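Protein Aster-A (Mus musculus, PDB 6GQF) carries cholesterol from the plasma membrane to the endoplasmic reticulum without vesicles, holding the sterol in its ASTER (VASt) domain, the part described here. Local coordinates at residues L94-P99 / A109-T114; R40-S45 / V164-R169; M49-L54 / N158-R163. All blocks are in the same frame, centred on the assembly; numbering follows the deposited sequence.

Contact 1. Residues L94-P99 / A109-T114; sequences LTYTIP and ASVVET. With HC3 (25-hydroxycholesterol), chain E.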
loop_
_atom_site.group_PDB
_atom_site.type_symbol
_atom_site.label_atom_id
_atom_site.label_comp_id
_atom_site.label_asym_id
_atom_site.label_seq_id
_atom_site.Cartn_x
_atom_site.Cartn_y
_atom_site.Cartn_z
ATOM N N LEU A 94 7.782 -5.090 5.361
ATOM C CA LEU A 94 7.510 -6.115 4.361
ATOM C C LEU A 94 8.565 -6.049 3.277
ATOM O O LEU A 94 9.184 -5.006 3.066
ATOM C CB LEU A 94 6.123 -5.931 3.731
ATOM C CG LEU A 94 4.900 -5.907 4.650
ATOM C CD1 LEU A 94 4.739 -4.575 5.389
ATOM C CD2 LEU A 94 3.655 -6.228 3.840
ATOM N N THR A 95 8.765 -7.160 2.583
ATOM C CA THR A 95 9.569 -7.144 1.381
ATOM C C THR A 95 9.007 -8.154 0.402
ATOM O O THR A 95 8.474 -9.188 0.806
ATOM C CB THR A 95 11.052 -7.449 1.663
ATOM O OG1 THR A 95 11.784 -7.422 0.432
ATOM C CG2 THR A 95 11.220 -8.813 2.325
ATOM N N TYR A 96 9.103 -7.842 -0.883
ATOM C CA TYR A 96 8.651 -8.756 -1.918
ATOM C C TYR A 96 9.156 -8.302 -3.271
ATOM O O TYR A 96 9.442 -7.120 -3.479
ATOM C CB TYR A 96 7.123 -8.866 -1.928
ATOM C CG TYR A 96 6.411 -7.564 -1.668
ATOM C CD1 TYR A 96 6.404 -6.549 -2.615
ATOM C CD2 TYR A 96 5.746 -7.351 -0.473
ATOM C CE1 TYR A 96 5.757 -5.353 -2.371
ATOM C CE2 TYR A 96 5.097 -6.165 -0.220
ATOM C CZ TYR A 96 5.104 -5.169 -1.171
ATOM O OH TYR A 96 4.452 -3.985 -0.916
ATOM N N THR A 97 9.283 -9.267 -4.175
ATOM C CA THR A 97 9.685 -9.009 -5.545
ATOM C C THR A 97 8.438 -8.847 -6.397
ATOM O O THR A 97 7.471 -9.593 -6.238
ATOM C CB THR A 97 10.560 -10.144 -6.089
ATOM O OG1 THR A 97 11.749 -10.242 -5.295
ATOM C CG2 THR A 97 10.933 -9.909 -7.560
ATOM N N ILE A 98 8.462 -7.862 -7.290
ATOM C CA ILE A 98 7.321 -7.570 -8.147
ATOM C C ILE A 98 7.713 -7.653 -9.614
ATOM O O ILE A 98 8.891 -7.533 -9.951
ATOM C CB ILE A 98 6.734 -6.167 -7.868
ATOM C CG1 ILE A 98 7.736 -5.071 -8.267
ATOM C CG2 ILE A 98 6.317 -6.049 -6.400
ATOM C CD1 ILE A 98 7.203 -3.665 -8.097
ATOM N N PRO A 99 6.722 -7.862 -10.492
ATOM C CA PRO A 99 6.938 -7.791 -11.940
ATOM C C PRO A 99 6.837 -6.361 -12.470
ATOM O O PRO A 99 6.036 -5.585 -11.954
ATOM C CB PRO A 99 5.817 -8.668 -12.498
ATOM C CG PRO A 99 4.725 -8.560 -11.490
ATOM C CD PRO A 99 5.388 -8.388 -10.156
ATOM N N ALA A 109 11.565 -6.239 -9.834
ATOM C CA ALA A 109 12.164 -5.346 -8.847
ATOM C C ALA A 109 11.799 -5.762 -7.428
ATOM O O ALA A 109 10.790 -6.427 -7.212
ATOM C CB ALA A 109 11.724 -3.917 -9.098
ATOM N N SER A 110 12.625 -5.360 -6.465
ATOM C CA SER A 110 12.365 -5.629 -5.056
ATOM C C SER A 110 11.680 -4.424 -4.429
ATOM O O SER A 110 11.899 -3.288 -4.851
ATOM C CB SER A 110 13.661 -5.949 -4.306
ATOM O OG SER A 110 14.225 -7.168 -4.754
ATOM N N VAL A 111 10.854 -4.685 -3.421
ATOM C CA VAL A 111 10.115 -3.636 -2.736
ATOM C C VAL A 111 10.169 -3.838 -1.236
ATOM O O VAL A 111 9.568 -4.770 -0.716
ATOM C CB VAL A 111 8.640 -3.603 -3.176
ATOM C CG1 VAL A 111 7.847 -2.592 -2.346
ATOM C CG2 VAL A 111 8.534 -3.284 -4.655
ATOM N N VAL A 112 10.882 -2.957 -0.547
ATOM C CA VAL A 112 10.856 -2.934 0.905
ATOM C C VAL A 112 9.794 -1.946 1.346
ATOM O O VAL A 112 9.771 -0.812 0.873
ATOM C CB VAL A 112 12.210 -2.541 1.492
ATOM C CG1 VAL A 112 12.120 -2.389 3.010
ATOM C CG2 VAL A 112 13.246 -3.572 1.120
ATOM N N GLU A 113 8.920 -2.385 2.246
ATOM C CA GLU A 113 7.824 -1.552 2.727
ATOM C C GLU A 113 7.830 -1.470 4.249
ATOM O O GLU A 113 8.143 -2.445 4.927
ATOM C CB GLU A 113 6.478 -2.099 2.232
ATOM C CG GLU A 113 5.266 -1.252 2.626
ATOM C CD GLU A 113 3.957 -1.827 2.121
ATOM O OE1 GLU A 113 3.977 -2.935 1.542
ATOM O OE2 GLU A 113 2.906 -1.173 2.304
ATOM N N THR A 114 7.487 -0.295 4.768
ATOM C CA THR A 114 7.388 -0.063 6.206
ATOM C C THR A 114 6.001 0.459 6.562
ATOM O O THR A 114 5.548 1.452 5.997
ATOM C CB THR A 114 8.441 0.946 6.680
ATOM O OG1 THR A 114 9.723 0.565 6.176
ATOM C CG2 THR A 114 8.495 1.003 8.191
HETATM C C18 HC3 E . 4.404 0.988 -9.278
HETATM C C13 HC3 E . 5.687 0.787 -8.462
HETATM C C12 HC3 E . 5.763 -0.622 -8.253
HETATM C C11 HC3 E . 4.587 -1.202 -7.276
HETATM C C9 HC3 E . 4.494 -0.452 -5.951
HETATM C C10 HC3 E . 3.329 -1.029 -4.976
HETATM C C19 HC3 E . 2.098 -1.280 -5.817
HETATM C C1 HC3 E . 3.766 -2.376 -4.404
HETATM C C2 HC3 E . 2.758 -2.940 -3.430
HETATM C C3 HC3 E . 2.436 -1.995 -2.318
HETATM O O1 HC3 E . 1.392 -2.534 -1.506
HETATM C C4 HC3 E . 1.991 -0.632 -2.841
HETATM C C5 HC3 E . 2.976 -0.103 -3.879
HETATM C C6 HC3 E . 3.111 1.523 -4.127
HETATM C C7 HC3 E . 4.279 1.974 -4.919
HETATM C C8 HC3 E . 4.359 1.039 -6.239
HETATM C C14 HC3 E . 5.498 1.514 -7.106
HETATM C C15 HC3 E . 5.633 3.087 -7.440
HETATM C C16 HC3 E . 6.642 3.100 -8.831
HETATM C C17 HC3 E . 6.900 1.629 -9.214
HETATM C C20 HC3 E . 6.980 1.339 -10.636
HETATM C C21 HC3 E . 7.985 0.162 -10.813
HETATM C C22 HC3 E . 7.357 2.521 -11.595
HETATM C C23 HC3 E . 8.706 2.432 -12.265
HETATM C C24 HC3 E . 8.935 3.793 -12.878
HETATM C C25 HC3 E . 9.996 3.715 -13.947
HETATM C C26 HC3 E . 10.272 5.123 -14.413
HETATM C C27 HC3 E . 11.260 3.110 -13.365
HETATM O O2 HC3 E . 9.520 2.939 -15.022
#
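Tyr96 and Glu113 meet on the sterol-facing side of two antiparallel strands, where the phenol OH donates a hydrogen bond to Glu113 OE1 at 2.7 Å. The hydroxyl arrives from above the carboxylate plane, 40° out of it, and the ring and the carboxylate stand almost perpendicular (86°). The other carboxylate oxygen, OE2, is hydrogen-bonded to Ser131 and Gln115, so the rotation of this buried acid is probably well fixed. Tyr96 CG lies between its backbone N and carbonyl carbon (chi1 38°), which leans the ring across the neighbouring strand. There Tyr96 CE1 packs on Val111 CG1 at 3.5 Å, while the carbonyl oxygen of Val111 lies over one ring face, offset toward the rim. The second methyl of the valine, Val111 CG2, is met by Ile98 CD1 at 3.7 Å, the two side chains crossing at about a right angle. Ile98 CD1 also touches C12 of the 25-hydroxycholesterol (3.4 Å), and Tyr96 OH approaches its C3 (3.2 Å). A leucine in place of Tyr96 would probably leave Glu113 OE1 without its phenolic donor and weaken the wall against the sterol A ring. The other face, with Thr95, Thr97, Ser110 and Val112, is looser and partly exposed: Thr97 OG1 and Ser110 OG are 4.0 Å apart, and Thr95 OG1 stays 4.2 Å from Val112 CG2. Six backbone hydrogen bonds run between the strands, two each for the pairs Leu94-Glu113, Tyr96-Val111 and Ile98-Ala109. This antiparallel hairpin, its buried side mostly apolar apart from the Tyr96-Glu113 pair, belongs to the curved sheet of the StAR-like, Bet v 1-type fold and forms part of the sterol pocket.

Contact 2. Residues R40-S45 / V164-R169; sequences RLLINS and VSSEIR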
loop_
_atom_site.group_PDB
_atom_site.type_symbol
_atom_site.label_atom_id
_atom_site.label_comp_id
_atom_site.label_asym_id
_atom_site.label_seq_id
_atom_site.Cartn_x
_atom_site.Cartn_y
_atom_site.Cartn_z
ATOM N N ARG A 40 -3.404 11.425 -4.638
ATOM C CA ARG A 40 -4.690 10.975 -5.168
ATOM C C ARG A 40 -5.431 10.122 -4.146
ATOM O O ARG A 40 -4.821 9.547 -3.241
ATOM C CB ARG A 40 -4.505 10.174 -6.460
ATOM C CG ARG A 40 -3.933 10.969 -7.616
ATOM C CD ARG A 40 -3.870 10.152 -8.891
ATOM N NE ARG A 40 -3.179 10.886 -9.948
ATOM C CZ ARG A 40 -2.932 10.402 -11.162
ATOM N NH1 ARG A 40 -3.321 9.177 -11.487
ATOM N NH2 ARG A 40 -2.293 11.147 -12.054
ATOM N N LEU A 41 -6.751 10.051 -4.304
ATOM C CA LEU A 41 -7.597 9.187 -3.487
ATOM C C LEU A 41 -7.871 7.906 -4.259
ATOM O O LEU A 41 -8.657 7.904 -5.202
ATOM C CB LEU A 41 -8.910 9.889 -3.124
ATOM C CG LEU A 41 -9.922 9.085 -2.301
ATOM C CD1 LEU A 41 -9.388 8.794 -0.903
ATOM C CD2 LEU A 41 -11.248 9.822 -2.225
ATOM N N LEU A 42 -7.223 6.818 -3.858
ATOM C CA LEU A 42 -7.260 5.582 -4.631
ATOM C C LEU A 42 -8.502 4.757 -4.312
ATOM O O LEU A 42 -9.169 4.249 -5.214
ATOM C CB LEU A 42 -5.997 4.749 -4.370
ATOM C CG LEU A 42 -4.664 5.245 -4.954
ATOM C CD1 LEU A 42 -4.731 5.375 -6.463
ATOM C CD2 LEU A 42 -4.224 6.563 -4.342
ATOM N N ILE A 43 -8.809 4.631 -3.025
ATOM C CA ILE A 43 -9.940 3.828 -2.580
ATOM C C ILE A 43 -10.809 4.609 -1.609
ATOM O O ILE A 43 -10.309 5.364 -0.779
ATOM C CB ILE A 43 -9.472 2.527 -1.904
ATOM C CG1 ILE A 43 -8.696 1.663 -2.900
ATOM C CG2 ILE A 43 -10.662 1.749 -1.347
ATOM C CD1 ILE A 43 -7.984 0.476 -2.264
ATOM N N ASN A 44 -12.119 4.419 -1.731
ATOM C CA ASN A 44 -13.083 4.989 -0.804
ATOM C C ASN A 44 -14.356 4.151 -0.841
ATOM O O ASN A 44 -15.356 4.545 -1.435
ATOM C CB ASN A 44 -13.374 6.451 -1.150
ATOM C CG ASN A 44 -14.231 7.138 -0.108
ATOM O OD1 ASN A 44 -14.273 6.725 1.049
ATOM N ND2 ASN A 44 -14.916 8.198 -0.514
ATOM N N SER A 45 -14.292 2.980 -0.216
ATOM C CA SER A 45 -15.380 2.017 -0.253
ATOM C C SER A 45 -15.924 1.716 1.138
ATOM O O SER A 45 -15.226 1.876 2.137
ATOM C CB SER A 45 -14.898 0.727 -0.914
ATOM O OG SER A 45 -14.360 0.999 -2.197
ATOM N N VAL A 164 -8.002 4.967 1.026
ATOM C CA VAL A 164 -6.584 4.898 0.706
ATOM C C VAL A 164 -6.188 6.051 -0.204
ATOM O O VAL A 164 -6.658 6.159 -1.337
ATOM C CB VAL A 164 -6.208 3.572 0.025
ATOM C CG1 VAL A 164 -4.697 3.505 -0.211
ATOM C CG2 VAL A 164 -6.672 2.387 0.865
ATOM N N SER A 165 -5.325 6.913 0.315
ATOM C CA SER A 165 -4.737 7.987 -0.465
ATOM C C SER A 165 -3.244 7.734 -0.574
ATOM O O SER A 165 -2.661 7.049 0.265
ATOM C CB SER A 165 -5.010 9.343 0.181
ATOM O OG SER A 165 -4.528 9.356 1.512
ATOM N N SER A 166 -2.631 8.285 -1.615
ATOM C CA SER A 166 -1.211 8.082 -1.864
ATOM C C SER A 166 -0.565 9.379 -2.313
ATOM O O SER A 166 -1.251 10.364 -2.574
ATOM C CB SER A 166 -1.008 6.994 -2.915
ATOM O OG SER A 166 -1.713 5.823 -2.520
ATOM N N GLU A 167 0.761 9.380 -2.380
ATOM C CA GLU A 167 1.488 10.509 -2.935
ATOM C C GLU A 167 2.903 10.082 -3.316
ATOM O O GLU A 167 3.446 9.126 -2.764
ATOM C CB GLU A 167 1.515 11.684 -1.948
ATOM C CG GLU A 167 2.443 11.516 -0.758
ATOM C CD GLU A 167 2.382 12.703 0.199
ATOM O OE1 GLU A 167 1.572 13.623 -0.044
ATOM O OE2 GLU A 167 3.146 12.716 1.193
ATOM N N ILE A 168 3.477 10.793 -4.280
ATOM C CA ILE A 168 4.844 10.560 -4.723
ATOM C C ILE A 168 5.769 11.571 -4.061
ATOM O O ILE A 168 5.468 12.764 -4.025
ATOM C CB ILE A 168 4.966 10.662 -6.261
ATOM C CG1 ILE A 168 4.142 9.560 -6.930
ATOM C CG2 ILE A 168 6.417 10.551 -6.702
ATOM C CD1 ILE A 168 3.822 9.835 -8.366
ATOM N N ARG A 169 6.891 11.081 -3.544
ATOM C CA ARG A 169 7.858 11.908 -2.828
ATOM C C ARG A 169 9.236 11.842 -3.485
ATOM O O ARG A 169 9.837 10.773 -3.588
ATOM C CB ARG A 169 7.956 11.467 -1.368
ATOM C CG ARG A 169 6.709 11.749 -0.557
ATOM C CD ARG A 169 6.894 11.368 0.899
ATOM N NE ARG A 169 5.689 11.646 1.672
ATOM C CZ ARG A 169 5.436 11.148 2.877
ATOM N NH1 ARG A 169 6.304 10.331 3.466
ATOM N NH2 ARG A 169 4.306 11.464 3.493
#
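The flat peptide group of Val164 is gripped at its oxygen by two successive residues of the facing strand. Ile43 N, 3.1 Å from Val164 O, lies in the carbonyl plane on a lone pair, whereas Leu42 N, 2.7 Å from Val164 O, comes nearly along the C=O axis. A second flat group, the guanidinium of Arg169, receives Glu167 OE2 at its edge and in its plane; NE and NH2 both bind that one oxygen, a side-on salt bridge within strand 164-169. Beyond the shared carbonyl, Arg40 and Ser166 form a regular hydrogen-bonded pair, and Val164 N donates a hydrogen bond to Ile43 O at 3.0 Å. Ile43 and Val164 lie side by side and point the same way, with Ile43 CD1 on Val164 CG2 at 3.9 Å; Phe194 of helix 176-202 also packs on the valine. Leu42 turns its CB toward the facing strand; its CG lies anti to the carbonyl carbon (chi1 -72°), and from there CD2 reaches Ser166 CB (3.5 Å). The hydroxyl of that serine is hydrogen-bonded to His148, a residue of the sterol pocket. Arg40 instead leads away to helix 176-202, where it forms a salt bridge with Glu191 and a cation-pi contact with Trp187. Two residues facing one across antiparallel strands make a classic beta bulge, set here between the first strand of the helix-grip sheet and its neighbour 159-170.

Contact 3. Residues M49-L54 / N158-R163; sequences MGAERL and NKARLR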
loop_
_atom_site.group_PDB
_atom_site.type_symbol
_atom_site.label_atom_id
_atom_site.label_comp_id
_atom_site.label_asym_id
_atom_site.label_seq_id
_atom_site.Cartn_x
_atom_site.Cartn_y
_atom_site.Cartn_z
ATOM N N MET A 49 -17.999 -5.621 6.416
ATOM C CA MET A 49 -17.118 -6.372 7.296
ATOM C C MET A 49 -16.737 -5.463 8.448
ATOM O O MET A 49 -16.621 -4.250 8.273
ATOM C CB MET A 49 -15.878 -6.858 6.543
ATOM C CG MET A 49 -16.192 -7.876 5.458
ATOM S SD MET A 49 -14.786 -8.289 4.409
ATOM C CE MET A 49 -14.619 -6.772 3.469
ATOM N N GLY A 50 -16.567 -6.041 9.630
ATOM C CA GLY A 50 -16.160 -5.267 10.785
ATOM C C GLY A 50 -14.820 -4.602 10.545
ATOM O O GLY A 50 -14.008 -5.093 9.758
ATOM N N ALA A 51 -14.592 -3.478 11.215
ATOM C CA ALA A 51 -13.307 -2.801 11.144
ATOM C C ALA A 51 -12.212 -3.745 11.628
ATOM O O ALA A 51 -11.085 -3.709 11.136
ATOM C CB ALA A 51 -13.327 -1.526 11.971
ATOM N N GLU A 52 -12.564 -4.605 12.580
ATOM C CA GLU A 52 -11.614 -5.553 13.145
ATOM C C GLU A 52 -11.234 -6.568 12.083
ATOM O O GLU A 52 -10.055 -6.815 11.838
ATOM C CB GLU A 52 -12.195 -6.273 14.370
ATOM C CG GLU A 52 -12.901 -5.368 15.382
ATOM C CD GLU A 52 -14.359 -5.072 15.029
ATOM O OE1 GLU A 52 -14.833 -5.525 13.963
ATOM O OE2 GLU A 52 -15.031 -4.379 15.826
ATOM N N ARG A 53 -12.247 -7.150 11.451
ATOM C CA ARG A 53 -12.032 -8.154 10.420
ATOM C C ARG A 53 -11.294 -7.553 9.231
ATOM O O ARG A 53 -10.343 -8.140 8.720
ATOM C CB ARG A 53 -13.368 -8.752 9.972
ATOM C CG ARG A 53 -13.270 -9.746 8.826
ATOM C CD ARG A 53 -12.293 -10.867 9.134
ATOM N NE ARG A 53 -12.199 -11.830 8.041
ATOM C CZ ARG A 53 -11.361 -12.861 8.028
ATOM N NH1 ARG A 53 -10.538 -13.062 9.050
ATOM N NH2 ARG A 53 -11.342 -13.690 6.994
ATOM N N LEU A 54 -11.727 -6.375 8.801
ATOM C CA LEU A 54 -11.120 -5.717 7.654
ATOM C C LEU A 54 -9.659 -5.391 7.946
ATOM O O LEU A 54 -8.791 -5.508 7.077
ATOM C CB LEU A 54 -11.893 -4.449 7.304
ATOM C CG LEU A 54 -11.571 -3.793 5.968
ATOM C CD1 LEU A 54 -11.807 -4.752 4.820
ATOM C CD2 LEU A 54 -12.423 -2.546 5.804
ATOM N N ASN A 158 -21.070 -5.035 11.842
ATOM C CA ASN A 158 -20.363 -5.641 10.714
ATOM C C ASN A 158 -20.380 -4.704 9.512
ATOM O O ASN A 158 -20.948 -5.021 8.467
ATOM C CB ASN A 158 -20.987 -6.990 10.340
ATOM C CG ASN A 158 -20.538 -8.116 11.251
ATOM O OD1 ASN A 158 -21.071 -8.301 12.345
ATOM N ND2 ASN A 158 -19.555 -8.883 10.796
ATOM N N LYS A 159 -19.758 -3.540 9.671
ATOM C CA LYS A 159 -19.737 -2.538 8.614
ATOM C C LYS A 159 -18.661 -1.491 8.889
ATOM O O LYS A 159 -18.616 -0.913 9.975
ATOM C CB LYS A 159 -21.107 -1.869 8.495
ATOM C CG LYS A 159 -21.238 -0.862 7.365
ATOM C CD LYS A 159 -22.617 -0.218 7.378
ATOM C CE LYS A 159 -22.723 0.918 6.372
ATOM N NZ LYS A 159 -24.038 1.605 6.454
ATOM N N ALA A 160 -17.800 -1.254 7.902
ATOM C CA ALA A 160 -16.726 -0.275 8.043
ATOM C C ALA A 160 -16.359 0.345 6.700
ATOM O O ALA A 160 -16.618 -0.236 5.643
ATOM C CB ALA A 160 -15.504 -0.921 8.671
ATOM N N ARG A 161 -15.756 1.531 6.757
ATOM C CA ARG A 161 -15.287 2.225 5.561
ATOM C C ARG A 161 -13.784 2.033 5.397
ATOM O O ARG A 161 -13.063 1.833 6.376
ATOM C CB ARG A 161 -15.622 3.719 5.629
ATOM C CG ARG A 161 -15.073 4.535 4.455
ATOM C CD ARG A 161 -15.422 6.006 4.572
ATOM N NE ARG A 161 -16.865 6.238 4.538
ATOM C CZ ARG A 161 -17.584 6.409 3.430
ATOM N NH1 ARG A 161 -17.013 6.373 2.231
ATOM N NH2 ARG A 161 -18.890 6.613 3.525
ATOM N N LEU A 162 -13.323 2.092 4.151
ATOM C CA LEU A 162 -11.900 2.019 3.839
ATOM C C LEU A 162 -11.506 3.170 2.913
ATOM O O LEU A 162 -12.108 3.355 1.855
ATOM C CB LEU A 162 -11.563 0.669 3.196
ATOM C CG LEU A 162 -10.117 0.435 2.746
ATOM C CD1 LEU A 162 -9.149 0.538 3.901
ATOM C CD2 LEU A 162 -9.982 -0.925 2.093
ATOM N N ARG A 163 -10.512 3.951 3.330
ATOM C CA ARG A 163 -9.938 5.001 2.492
ATOM C C ARG A 163 -8.450 4.753 2.260
ATOM O O ARG A 163 -7.725 4.370 3.179
ATOM C CB ARG A 163 -10.140 6.381 3.123
ATOM C CG ARG A 163 -11.558 6.894 3.056
ATOM C CD ARG A 163 -11.722 8.176 3.855
ATOM N NE ARG A 163 -11.058 9.325 3.240
ATOM C CZ ARG A 163 -11.594 10.093 2.291
ATOM N NH1 ARG A 163 -12.808 9.837 1.816
ATOM N NH2 ARG A 163 -10.908 11.117 1.807
#
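The backbone that enters helix 51-58 passes over the start of strand 159-163, with the CA atoms of Gly50 and Asn158 4.2 Å apart and those of Ala51 and Ala160 5.3 Å apart. Gly50 holds the N-cap position, and the contact is a helix N terminus seated on one end of the antiparallel sheet of the helix-grip fold. No hydrogen bond joins the two segments. Met49 O comes near Ala160 N, but at a poor angle, and Ala160 has its backbone hydrogen bond with Phe47 of strand 40-47. The side chain of Ala160 points toward the incoming chain and wedges into the turn before the helix: its CB lies 3.5 Å from Met49 O and 3.7 Å from Ala51 N. The methyl groups of Ala51 and Ala160 then meet at 4.0 Å, with Ile152 of strand 144-156 also against Ala51. The side chain of Met49 starts off away from the strand and packs on Met57 of helix 51-58. One turn farther on, Leu54 takes over the contact; its CG is anti to the backbone N (chi1 -168°), and the CD2 branch reaches the strand. Leu201 of helix 176-202 packs on both Leu54 and Leu162, so the small helix, the sheet and the long C-terminal helix share one apolar seam, in which Leu54 CD2 rests on Leu162 CB at 4.2 Å.

Overall arrangement
From the N terminus, strand 40-47 supplies the first half of contact 2 and helix 51-58, next in the chain, the first half of contact 3. Residues 94-99 and 109-114 then close the shortest loop, the hairpin of contact 1. The chain returns into strand 159-170: residues 158-163, at its start, close contact 3, and 164-169 close contact 2. Contact 1 is thus nested in contact 3 and contact 3 in contact 2; none cross. Contacts 2 and 3 touch, through Ser45 O and Leu162 N (2.8 Å), and join the first strand and first helix to strand 159-170. Contact 1 lies on the opposite side of the chain's centre from both, on the same sheet.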